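Local coordinates for protein nickel-dependent hydrogenase large subunit (Allochromatium vinosum, PDB 3MYR) that forms the catalytic large subunit of a [NiFe] hydrogenase, carrying the nickel-iron centre at which molecular hydrogen is oxidised, its electrons leaving through the small subunit, at residues Val63-Glu77 against Gln89-Asp103. Numbering follows the deposited sequence.
Sequences VCTLVHGIASVRAVE and QLIRNLMIGAQYIHD. With NFV (Ni-Fe oxidized active center), chain N.
The guanidinium of R92 carries V73 CG2 on one face, 3.2 Å above the plane, toward its outer part, while the carboxylate of E77 and a water lie at its edge. It grips E77 end-on: NH1 meets E77 OE1 at 2.8 Å and NH2 meets E77 OE2 at 2.6 Å, both nearly in the guanidinium plane and both on syn lone pairs, the first bond almost straight at 174°. The same water accepts from R92 NH1 and R74 NE, bridging two guanidinium groups of like charge whose planes are turned 51° apart. R74 has I70 CG2 over one face; its NH2, 3.5 Å from I96 CD1, forms a salt bridge with D286, and NH1 bonds to the carbonyl of I482. With an alanine in place of R92, the buried E77 carboxylate would probably lose its countercharge and V73 CG2 the flat group packed on it.

Midway, L66, N-cap of helix 67-80, drives CD1 against M95 CB, and I70 CD1 packs tightly on I96 CG1 at 3.3 Å. At the other end Q99, its CG anti to the backbone N (chi1 170°) and its chain kinked about CB-CG, turns its amide to the loop 63-66. There NE2 gives a weak bond to V63 O (3.0 Å) and a hydrogen bond to D103 OD2, met on the anti side and well out of the plane of a carboxylate that also pairs with R487. A second water links V63 O with H102 ND1.

C64, centre of an inverse gamma turn and CxxC partner of C61, places SG 2.3 Å from the iron, which C558 SG also binds. Helix 86-112 thus meets this loop through one weak amide bond, water and apolar packing; its firm charged link, R92-E77, lies at the far end.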
ATOM      1  N   VAL B  63       1.553  -0.937   0.595  1.00 21.60           N
ATOM      2  CA  VAL B  63       0.982  -0.929  -0.774  1.00 18.68           C
ATOM      3  C   VAL B  63       1.094   0.506  -1.278  1.00 20.39           C
ATOM      4  O   VAL B  63       1.738   0.746  -2.294  1.00 20.54           O
ATOM      5  CB  VAL B  63      -0.502  -1.350  -0.804  1.00 21.90           C
ATOM      6  CG1 VAL B  63      -1.073  -1.174  -2.258  1.00 19.76           C
ATOM      7  CG2 VAL B  63      -0.572  -2.772  -0.417  1.00 17.21           C
ATOM      8  N   CYS B  64       0.529   1.492  -0.555  1.00 19.34           N
ATOM      9  CA  CYS B  64       0.884   2.853  -0.880  1.00 20.49           C
ATOM     10  C   CYS B  64       2.201   3.139  -0.079  1.00 20.81           C
ATOM     11  O   CYS B  64       2.250   4.005   0.786  1.00 22.53           O
ATOM     12  CB  CYS B  64      -0.215   3.877  -0.542  1.00 18.21           C
ATOM     13  SG  CYS B  64      -0.695   3.702   1.236  1.00 21.68           S
ATOM     14  N   THR B  65       3.261   2.412  -0.385  1.00 23.08           N
ATOM     15  CA  THR B  65       4.537   2.737   0.223  1.00 22.40           C
ATOM     16  C   THR B  65       4.887   4.168  -0.304  1.00 24.32           C
ATOM     17  O   THR B  65       4.164   4.658  -1.185  1.00 25.29           O
ATOM     18  CB  THR B  65       5.605   1.715  -0.162  1.00 21.77           C
ATOM     19  OG1 THR B  65       6.772   2.019   0.602  1.00 23.72           O
ATOM     20  CG2 THR B  65       5.908   1.763  -1.639  1.00 19.88           C
ATOM     21  N   LEU B  66       5.855   4.833   0.318  1.00 20.07           N
ATOM     22  CA  LEU B  66       6.241   6.218  -0.010  1.00 21.60           C
ATOM     23  C   LEU B  66       5.274   7.288   0.530  1.00 21.28           C
ATOM     24  O   LEU B  66       5.709   8.320   1.040  1.00 18.91           O
ATOM     25  CB  LEU B  66       6.596   6.374  -1.537  1.00 22.18           C
ATOM     26  CG  LEU B  66       6.712   7.813  -2.094  1.00 25.26           C
ATOM     27  CD1 LEU B  66       7.682   7.860  -3.192  1.00 26.03           C
ATOM     28  CD2 LEU B  66       5.337   8.292  -2.587  1.00 23.80           C
ATOM     29  N   VAL B  67       3.954   7.093   0.416  1.00 19.56           N
ATOM     30  CA  VAL B  67       3.092   8.291   0.573  1.00 20.36           C
ATOM     31  C   VAL B  67       3.035   8.822   2.010  1.00 20.38           C
ATOM     32  O   VAL B  67       2.979  10.039   2.187  1.00 20.56           O
ATOM     33  CB  VAL B  67       1.604   8.077   0.082  1.00 23.80           C
ATOM     34  CG1 VAL B  67       1.629   7.567  -1.394  1.00 16.72           C
ATOM     35  CG2 VAL B  67       0.894   7.099   1.030  1.00 17.48           C
ATOM     36  N   HIS B  68       3.128   7.945   3.022  1.00 17.01           N
ATOM     37  CA  HIS B  68       3.204   8.465   4.377  1.00 17.82           C
ATOM     38  C   HIS B  68       4.591   9.034   4.702  1.00 19.23           C
ATOM     39  O   HIS B  68       4.674   9.836   5.597  1.00 21.48           O
ATOM     40  CB  HIS B  68       2.810   7.384   5.401  1.00 16.89           C
ATOM     41  CG  HIS B  68       1.358   6.979   5.289  1.00 18.08           C
ATOM     42  ND1 HIS B  68       0.336   7.753   5.764  1.00 20.48           N
ATOM     43  CD2 HIS B  68       0.770   5.879   4.757  1.00 16.73           C
ATOM     44  CE1 HIS B  68      -0.833   7.180   5.487  1.00 19.05           C
ATOM     45  NE2 HIS B  68      -0.595   6.031   4.884  1.00 17.92           N
ATOM     46  N   GLY B  69       5.677   8.499   4.101  1.00 17.00           N
ATOM     47  CA  GLY B  69       6.972   9.115   4.236  1.00 17.01           C
ATOM     48  C   GLY B  69       6.883  10.552   3.727  1.00 18.95           C
ATOM     49  O   GLY B  69       7.353  11.468   4.365  1.00 21.61           O
ATOM     50  N   ILE B  70       6.345  10.750   2.538  1.00 18.73           N
ATOM     51  CA  ILE B  70       6.221  12.079   1.985  1.00 20.81           C
ATOM     52  C   ILE B  70       5.347  13.017   2.859  1.00 21.48           C
ATOM     53  O   ILE B  70       5.744  14.146   3.148  1.00 20.41           O
ATOM     54  CB  ILE B  70       5.718  11.994   0.495  1.00 22.62           C
ATOM     55  CG1 ILE B  70       6.972  11.685  -0.346  1.00 25.57           C
ATOM     56  CG2 ILE B  70       5.134  13.386   0.056  1.00 17.52           C
ATOM     57  CD1 ILE B  70       6.660  11.319  -1.619  1.00 37.45           C
ATOM     58  N   ALA B  71       4.166  12.555   3.275  1.00 18.94           N
ATOM     59  CA  ALA B  71       3.284  13.394   4.093  1.00 20.97           C
ATOM     60  C   ALA B  71       3.982  13.757   5.425  1.00 21.67           C
ATOM     61  O   ALA B  71       3.875  14.893   5.905  1.00 22.47           O
ATOM     62  CB  ALA B  71       1.979  12.637   4.382  1.00 20.16           C
ATOM     63  N   SER B  72       4.725  12.789   5.987  1.00 19.81           N
ATOM     64  CA  SER B  72       5.426  13.004   7.232  1.00 20.67           C
ATOM     65  C   SER B  72       6.515  14.054   7.136  1.00 20.54           C
ATOM     66  O   SER B  72       6.558  14.976   7.950  1.00 20.67           O
ATOM     67  CB  SER B  72       6.024  11.698   7.787  1.00 19.31           C
ATOM     68  OG  SER B  72       6.565  11.943   9.061  1.00 19.52           O
ATOM     69  N   VAL B  73       7.388  13.973   6.134  1.00 19.25           N
ATOM     70  CA  VAL B  73       8.537  14.945   6.091  1.00 18.58           C
ATOM     71  C   VAL B  73       7.910  16.301   5.716  1.00 18.89           C
ATOM     72  O   VAL B  73       8.392  17.351   6.156  1.00 22.29           O
ATOM     73  CB  VAL B  73       9.657  14.549   5.062  1.00 17.84           C
ATOM     74  CG1 VAL B  73      10.408  13.255   5.521  1.00 17.59           C
ATOM     75  CG2 VAL B  73       9.052  14.322   3.691  1.00 16.65           C
ATOM     76  N   ARG B  74       6.864  16.305   4.896  1.00 18.56           N
ATOM     77  CA  ARG B  74       6.166  17.582   4.583  1.00 18.67           C
ATOM     78  C   ARG B  74       5.521  18.209   5.846  1.00 19.97           C
ATOM     79  O   ARG B  74       5.459  19.443   5.955  1.00 18.78           O
ATOM     80  CB  ARG B  74       5.049  17.383   3.563  1.00 19.54           C
ATOM     81  CG  ARG B  74       5.548  17.272   2.125  1.00 20.22           C
ATOM     82  CD  ARG B  74       4.406  17.015   1.142  1.00 20.23           C
ATOM     83  NE  ARG B  74       4.890  16.915  -0.250  1.00 16.89           N
ATOM     84  CZ  ARG B  74       4.117  16.623  -1.294  1.00 21.03           C
ATOM     85  NH1 ARG B  74       2.835  16.381  -1.103  1.00 18.98           N
ATOM     86  NH2 ARG B  74       4.630  16.521  -2.530  1.00 19.33           N
ATOM     87  N   ALA B  75       5.050  17.361   6.783  1.00 19.32           N
ATOM     88  CA  ALA B  75       4.416  17.879   8.008  1.00 20.25           C
ATOM     89  C   ALA B  75       5.469  18.570   8.833  1.00 22.17           C
ATOM     90  O   ALA B  75       5.232  19.689   9.367  1.00 22.71           O
ATOM     91  CB  ALA B  75       3.763  16.695   8.858  1.00 18.60           C
ATOM     92  N   VAL B  76       6.619  17.901   8.978  1.00 20.15           N
ATOM     93  CA  VAL B  76       7.759  18.497   9.677  1.00 20.80           C
ATOM     94  C   VAL B  76       8.302  19.793   9.004  1.00 22.60           C
ATOM     95  O   VAL B  76       8.519  20.813   9.685  1.00 22.31           O
ATOM     96  CB  VAL B  76       8.911  17.511   9.969  1.00 22.11           C
ATOM     97  CG1 VAL B  76       9.977  18.241  10.856  1.00 19.37           C
ATOM     98  CG2 VAL B  76       8.361  16.234  10.727  1.00 20.64           C
ATOM     99  N   GLU B  77       8.462  19.748   7.678  1.00 22.01           N
ATOM    100  CA  GLU B  77       8.851  20.905   6.913  1.00 22.15           C
ATOM    101  C   GLU B  77       7.808  22.042   7.078  1.00 24.12           C
ATOM    102  O   GLU B  77       8.186  23.203   7.243  1.00 22.61           O
ATOM    103  CB  GLU B  77       8.988  20.502   5.445  1.00 23.07           C
ATOM    104  CG  GLU B  77      10.281  19.632   5.199  1.00 20.88           C
ATOM    105  CD  GLU B  77      10.165  18.650   4.043  1.00 22.59           C
ATOM    106  OE1 GLU B  77       9.193  18.765   3.216  1.00 21.64           O
ATOM    107  OE2 GLU B  77      11.099  17.799   3.947  1.00 24.80           O
ATOM    108  N   GLN B  89      12.564  18.566  -4.682  1.00 22.48           N
ATOM    109  CA  GLN B  89      11.161  18.634  -4.985  1.00 22.52           C
ATOM    110  C   GLN B  89      10.839  17.858  -6.268  1.00 21.64           C
ATOM    111  O   GLN B  89       9.864  17.111  -6.313  1.00 21.17           O
ATOM    112  CB  GLN B  89      10.680  20.105  -5.087  1.00 22.32           C
ATOM    113  CG  GLN B  89       9.129  20.180  -5.093  1.00 20.55           C
ATOM    114  CD  GLN B  89       8.503  20.011  -3.678  1.00 29.88           C
ATOM    115  OE1 GLN B  89       8.190  20.995  -3.000  1.00 28.40           O
ATOM    116  NE2 GLN B  89       8.262  18.782  -3.279  1.00 22.69           N
ATOM    117  N   LEU B  90      11.701  17.964  -7.280  1.00 22.10           N
ATOM    118  CA  LEU B  90      11.548  17.202  -8.531  1.00 21.95           C
ATOM    119  C   LEU B  90      11.682  15.720  -8.299  1.00 21.62           C
ATOM    120  O   LEU B  90      10.944  14.895  -8.883  1.00 21.03           O
ATOM    121  CB  LEU B  90      12.607  17.595  -9.543  1.00 21.37           C
ATOM    122  CG  LEU B  90      12.296  18.805 -10.457  1.00 28.73           C
ATOM    123  CD1 LEU B  90      10.905  19.335 -10.616  1.00 29.33           C
ATOM    124  CD2 LEU B  90      13.352  19.758 -10.639  1.00 25.15           C
ATOM    125  N   ILE B  91      12.678  15.353  -7.503  1.00 20.09           N
ATOM    126  CA  ILE B  91      12.821  13.942  -7.170  1.00 20.00           C
ATOM    127  C   ILE B  91      11.584  13.395  -6.412  1.00 21.17           C
ATOM    128  O   ILE B  91      11.103  12.325  -6.754  1.00 20.32           O
ATOM    129  CB  ILE B  91      14.143  13.641  -6.453  1.00 17.86           C
ATOM    130  CG1 ILE B  91      15.286  13.811  -7.482  1.00 18.44           C
ATOM    131  CG2 ILE B  91      14.093  12.134  -5.806  1.00 15.20           C
ATOM    132  CD1 ILE B  91      16.763  13.964  -6.807  1.00 16.49           C
ATOM    133  N   ARG B  92      11.032  14.182  -5.470  1.00 18.62           N
ATOM    134  CA  ARG B  92       9.864  13.728  -4.794  1.00 19.97           C
ATOM    135  C   ARG B  92       8.686  13.570  -5.771  1.00 18.95           C
ATOM    136  O   ARG B  92       7.987  12.591  -5.686  1.00 19.40           O
ATOM    137  CB  ARG B  92       9.455  14.615  -3.619  1.00 17.67           C
ATOM    138  CG  ARG B  92      10.307  14.377  -2.335  1.00 19.71           C
ATOM    139  CD  ARG B  92       9.908  15.451  -1.225  1.00 18.43           C
ATOM    140  NE  ARG B  92      10.725  15.353  -0.017  1.00 19.43           N
ATOM    141  CZ  ARG B  92      10.559  16.128   1.051  1.00 20.31           C
ATOM    142  NH1 ARG B  92       9.502  16.984   1.103  1.00 17.18           N
ATOM    143  NH2 ARG B  92      11.386  15.994   2.080  1.00 19.00           N
ATOM    144  N   ASN B  93       8.485  14.524  -6.681  1.00 18.74           N
ATOM    145  CA  ASN B  93       7.421  14.405  -7.661  1.00 19.67           C
ATOM    146  C   ASN B  93       7.586  13.137  -8.487  1.00 19.73           C
ATOM    147  O   ASN B  93       6.606  12.428  -8.748  1.00 20.20           O
ATOM    148  CB  ASN B  93       7.387  15.591  -8.661  1.00 17.64           C
ATOM    149  CG  ASN B  93       6.827  16.871  -8.064  1.00 23.87           C
ATOM    150  OD1 ASN B  93       6.872  17.946  -8.728  1.00 26.23           O
ATOM    151  ND2 ASN B  93       6.330  16.809  -6.843  1.00 17.50           N
ATOM    152  N   LEU B  94       8.798  12.911  -9.004  1.00 19.06           N
ATOM    153  CA  LEU B  94       9.067  11.713  -9.786  1.00 17.33           C
ATOM    154  C   LEU B  94       8.750  10.411  -9.020  1.00 18.42           C
ATOM    155  O   LEU B  94       8.118   9.472  -9.556  1.00 18.99           O
ATOM    156  CB  LEU B  94      10.542  11.717 -10.213  1.00 19.11           C
ATOM    157  CG  LEU B  94      10.880  12.683 -11.369  1.00 21.65           C
ATOM    158  CD1 LEU B  94      12.413  12.938 -11.447  1.00 16.84           C
ATOM    159  CD2 LEU B  94      10.363  12.099 -12.724  1.00 19.81           C
ATOM    160  N   MET B  95       9.141  10.351  -7.750  1.00 18.47           N
ATOM    161  CA  MET B  95       8.882   9.152  -6.935  1.00 18.72           C
ATOM    162  C   MET B  95       7.382   9.036  -6.696  1.00 19.06           C
ATOM    163  O   MET B  95       6.845   7.930  -6.688  1.00 20.72           O
ATOM    164  CB  MET B  95       9.636   9.271  -5.603  1.00 17.03           C
ATOM    165  CG  MET B  95      11.157   9.168  -5.782  1.00 19.58           C
ATOM    166  SD  MET B  95      12.063   9.322  -4.197  1.00 32.27           S
ATOM    167  CE  MET B  95      11.158  10.530  -3.218  1.00 41.52           C
ATOM    168  N   ILE B  96       6.697  10.163  -6.469  1.00 18.35           N
ATOM    169  CA  ILE B  96       5.243  10.104  -6.287  1.00 20.08           C
ATOM    170  C   ILE B  96       4.568   9.602  -7.552  1.00 19.52           C
ATOM    171  O   ILE B  96       3.755   8.689  -7.502  1.00 22.15           O
ATOM    172  CB  ILE B  96       4.633  11.484  -5.871  1.00 20.97           C
ATOM    173  CG1 ILE B  96       5.128  11.863  -4.492  1.00 21.83           C
ATOM    174  CG2 ILE B  96       3.024  11.520  -5.992  1.00 17.79           C
ATOM    175  CD1 ILE B  96       4.936  13.411  -4.211  1.00 19.70           C
ATOM    176  N   GLY B  97       4.932  10.154  -8.700  1.00 21.54           N
ATOM    177  CA  GLY B  97       4.343   9.694  -9.998  1.00 19.01           C
ATOM    178  C   GLY B  97       4.636   8.189 -10.174  1.00 19.75           C
ATOM    179  O   GLY B  97       3.733   7.421 -10.520  1.00 20.29           O
ATOM    180  N   ALA B  98       5.863   7.755  -9.913  1.00 17.04           N
ATOM    181  CA  ALA B  98       6.213   6.307 -10.072  1.00 18.19           C
ATOM    182  C   ALA B  98       5.326   5.485  -9.159  1.00 19.07           C
ATOM    183  O   ALA B  98       4.937   4.344  -9.519  1.00 19.42           O
ATOM    184  CB  ALA B  98       7.690   6.012  -9.722  1.00 15.26           C
ATOM    185  N   GLN B  99       5.024   6.011  -7.961  1.00 18.60           N
ATOM    186  CA  GLN B  99       4.201   5.213  -7.011  1.00 16.12           C
ATOM    187  C   GLN B  99       2.731   5.077  -7.520  1.00 18.02           C
ATOM    188  O   GLN B  99       2.088   4.017  -7.390  1.00 17.07           O
ATOM    189  CB  GLN B  99       4.209   5.893  -5.615  1.00 16.25           C
ATOM    190  CG  GLN B  99       3.192   5.268  -4.634  1.00 17.11           C
ATOM    191  CD  GLN B  99       3.473   3.756  -4.394  1.00 22.36           C
ATOM    192  OE1 GLN B  99       4.611   3.338  -4.429  1.00 20.86           O
ATOM    193  NE2 GLN B  99       2.415   2.950  -4.152  1.00 18.93           N
ATOM    194  N   TYR B 100       2.135   6.197  -7.972  1.00 16.37           N
ATOM    195  CA  TYR B 100       0.824   6.154  -8.564  1.00 18.89           C
ATOM    196  C   TYR B 100       0.730   5.106  -9.662  1.00 19.48           C
ATOM    197  O   TYR B 100      -0.241   4.337  -9.730  1.00 21.96           O
ATOM    198  CB  TYR B 100       0.492   7.496  -9.263  1.00 17.19           C
ATOM    199  CG  TYR B 100      -0.284   8.410  -8.380  1.00 18.47           C
ATOM    200  CD1 TYR B 100       0.360   9.157  -7.365  1.00 18.65           C
ATOM    201  CD2 TYR B 100      -1.619   8.642  -8.621  1.00 19.31           C
ATOM    202  CE1 TYR B 100      -0.331  10.109  -6.593  1.00 25.42           C
ATOM    203  CE2 TYR B 100      -2.313   9.589  -7.857  1.00 21.25           C
ATOM    204  CZ  TYR B 100      -1.680  10.351  -6.882  1.00 24.12           C
ATOM    205  OH  TYR B 100      -2.439  11.328  -6.160  1.00 23.65           O
ATOM    206  N   ILE B 101       1.674   5.155 -10.587  1.00 19.04           N
ATOM    207  CA  ILE B 101       1.574   4.301 -11.791  1.00 18.74           C
ATOM    208  C   ILE B 101       1.697   2.829 -11.381  1.00 20.30           C
ATOM    209  O   ILE B 101       0.897   2.015 -11.762  1.00 19.93           O
ATOM    210  CB  ILE B 101       2.628   4.726 -12.756  1.00 16.49           C
ATOM    211  CG1 ILE B 101       2.159   6.124 -13.273  1.00 23.73           C
ATOM    212  CG2 ILE B 101       2.676   3.785 -13.975  1.00 20.03           C
ATOM    213  CD1 ILE B 101       3.373   6.916 -13.706  1.00 23.62           C
ATOM    214  N   HIS B 102       2.686   2.509 -10.541  1.00 18.19           N
ATOM    215  CA  HIS B 102       2.874   1.163 -10.056  1.00 19.02           C
ATOM    216  C   HIS B 102       1.589   0.712  -9.374  1.00 19.12           C
ATOM    217  O   HIS B 102       1.095  -0.363  -9.599  1.00 20.60           O
ATOM    218  CB  HIS B 102       4.054   1.149  -9.034  1.00 16.80           C
ATOM    219  CG  HIS B 102       4.324  -0.200  -8.460  1.00 17.69           C
ATOM    220  ND1 HIS B 102       3.672  -0.680  -7.337  1.00 20.55           N
ATOM    221  CD2 HIS B 102       5.139  -1.201  -8.884  1.00 20.16           C
ATOM    222  CE1 HIS B 102       4.131  -1.895  -7.068  1.00 21.27           C
ATOM    223  NE2 HIS B 102       4.984  -2.251  -8.018  1.00 20.79           N
ATOM    224  N   ASP B 103       1.086   1.535  -8.459  1.00 19.57           N
ATOM    225  CA  ASP B 103       0.004   1.164  -7.565  1.00 19.13           C
ATOM    226  C   ASP B 103      -1.354   1.021  -8.358  1.00 19.17           C
ATOM    227  O   ASP B 103      -2.049   0.035  -8.212  1.00 20.10           O
ATOM    228  CB  ASP B 103      -0.079   2.303  -6.533  1.00 21.21           C
ATOM    229  CG  ASP B 103      -0.899   1.973  -5.329  1.00 22.37           C
ATOM    230  OD1 ASP B 103      -1.847   1.122  -5.419  1.00 27.97           O
ATOM    231  OD2 ASP B 103      -0.588   2.585  -4.250  1.00 22.94           O
TER
HETATM  232 FE   NFV N2005      -2.816   4.586   1.439  1.00 16.26          FE
HETATM  233 NI   NFV N2005      -2.205   1.677   1.930  1.00 22.31          NI
HETATM  234  C1  NFV N2005      -2.535   6.057   1.927  1.00 19.51           C
HETATM  235  O1  NFV N2005      -2.343   7.237   2.252  1.00 13.88           O
HETATM  236  C2  NFV N2005      -2.920   5.243  -0.348  1.00 13.93           C
HETATM  237  N2  NFV N2005      -2.966   5.669  -1.451  1.00 15.96           N
HETATM  238  C3  NFV N2005      -4.675   4.753   1.695  1.00 20.92           C
HETATM  239  N3  NFV N2005      -5.827   4.853   1.882  1.00 16.89           N
HETATM  240  O4  NFV N2005      -3.149   2.766   0.718  1.00 19.96           O
HETATM  241  O   HOH W   1       2.258  -0.052  -5.167  1.00 25.97           O
HETATM  242  O   HOH W   2       7.496  18.071  -0.729  1.00 15.26           O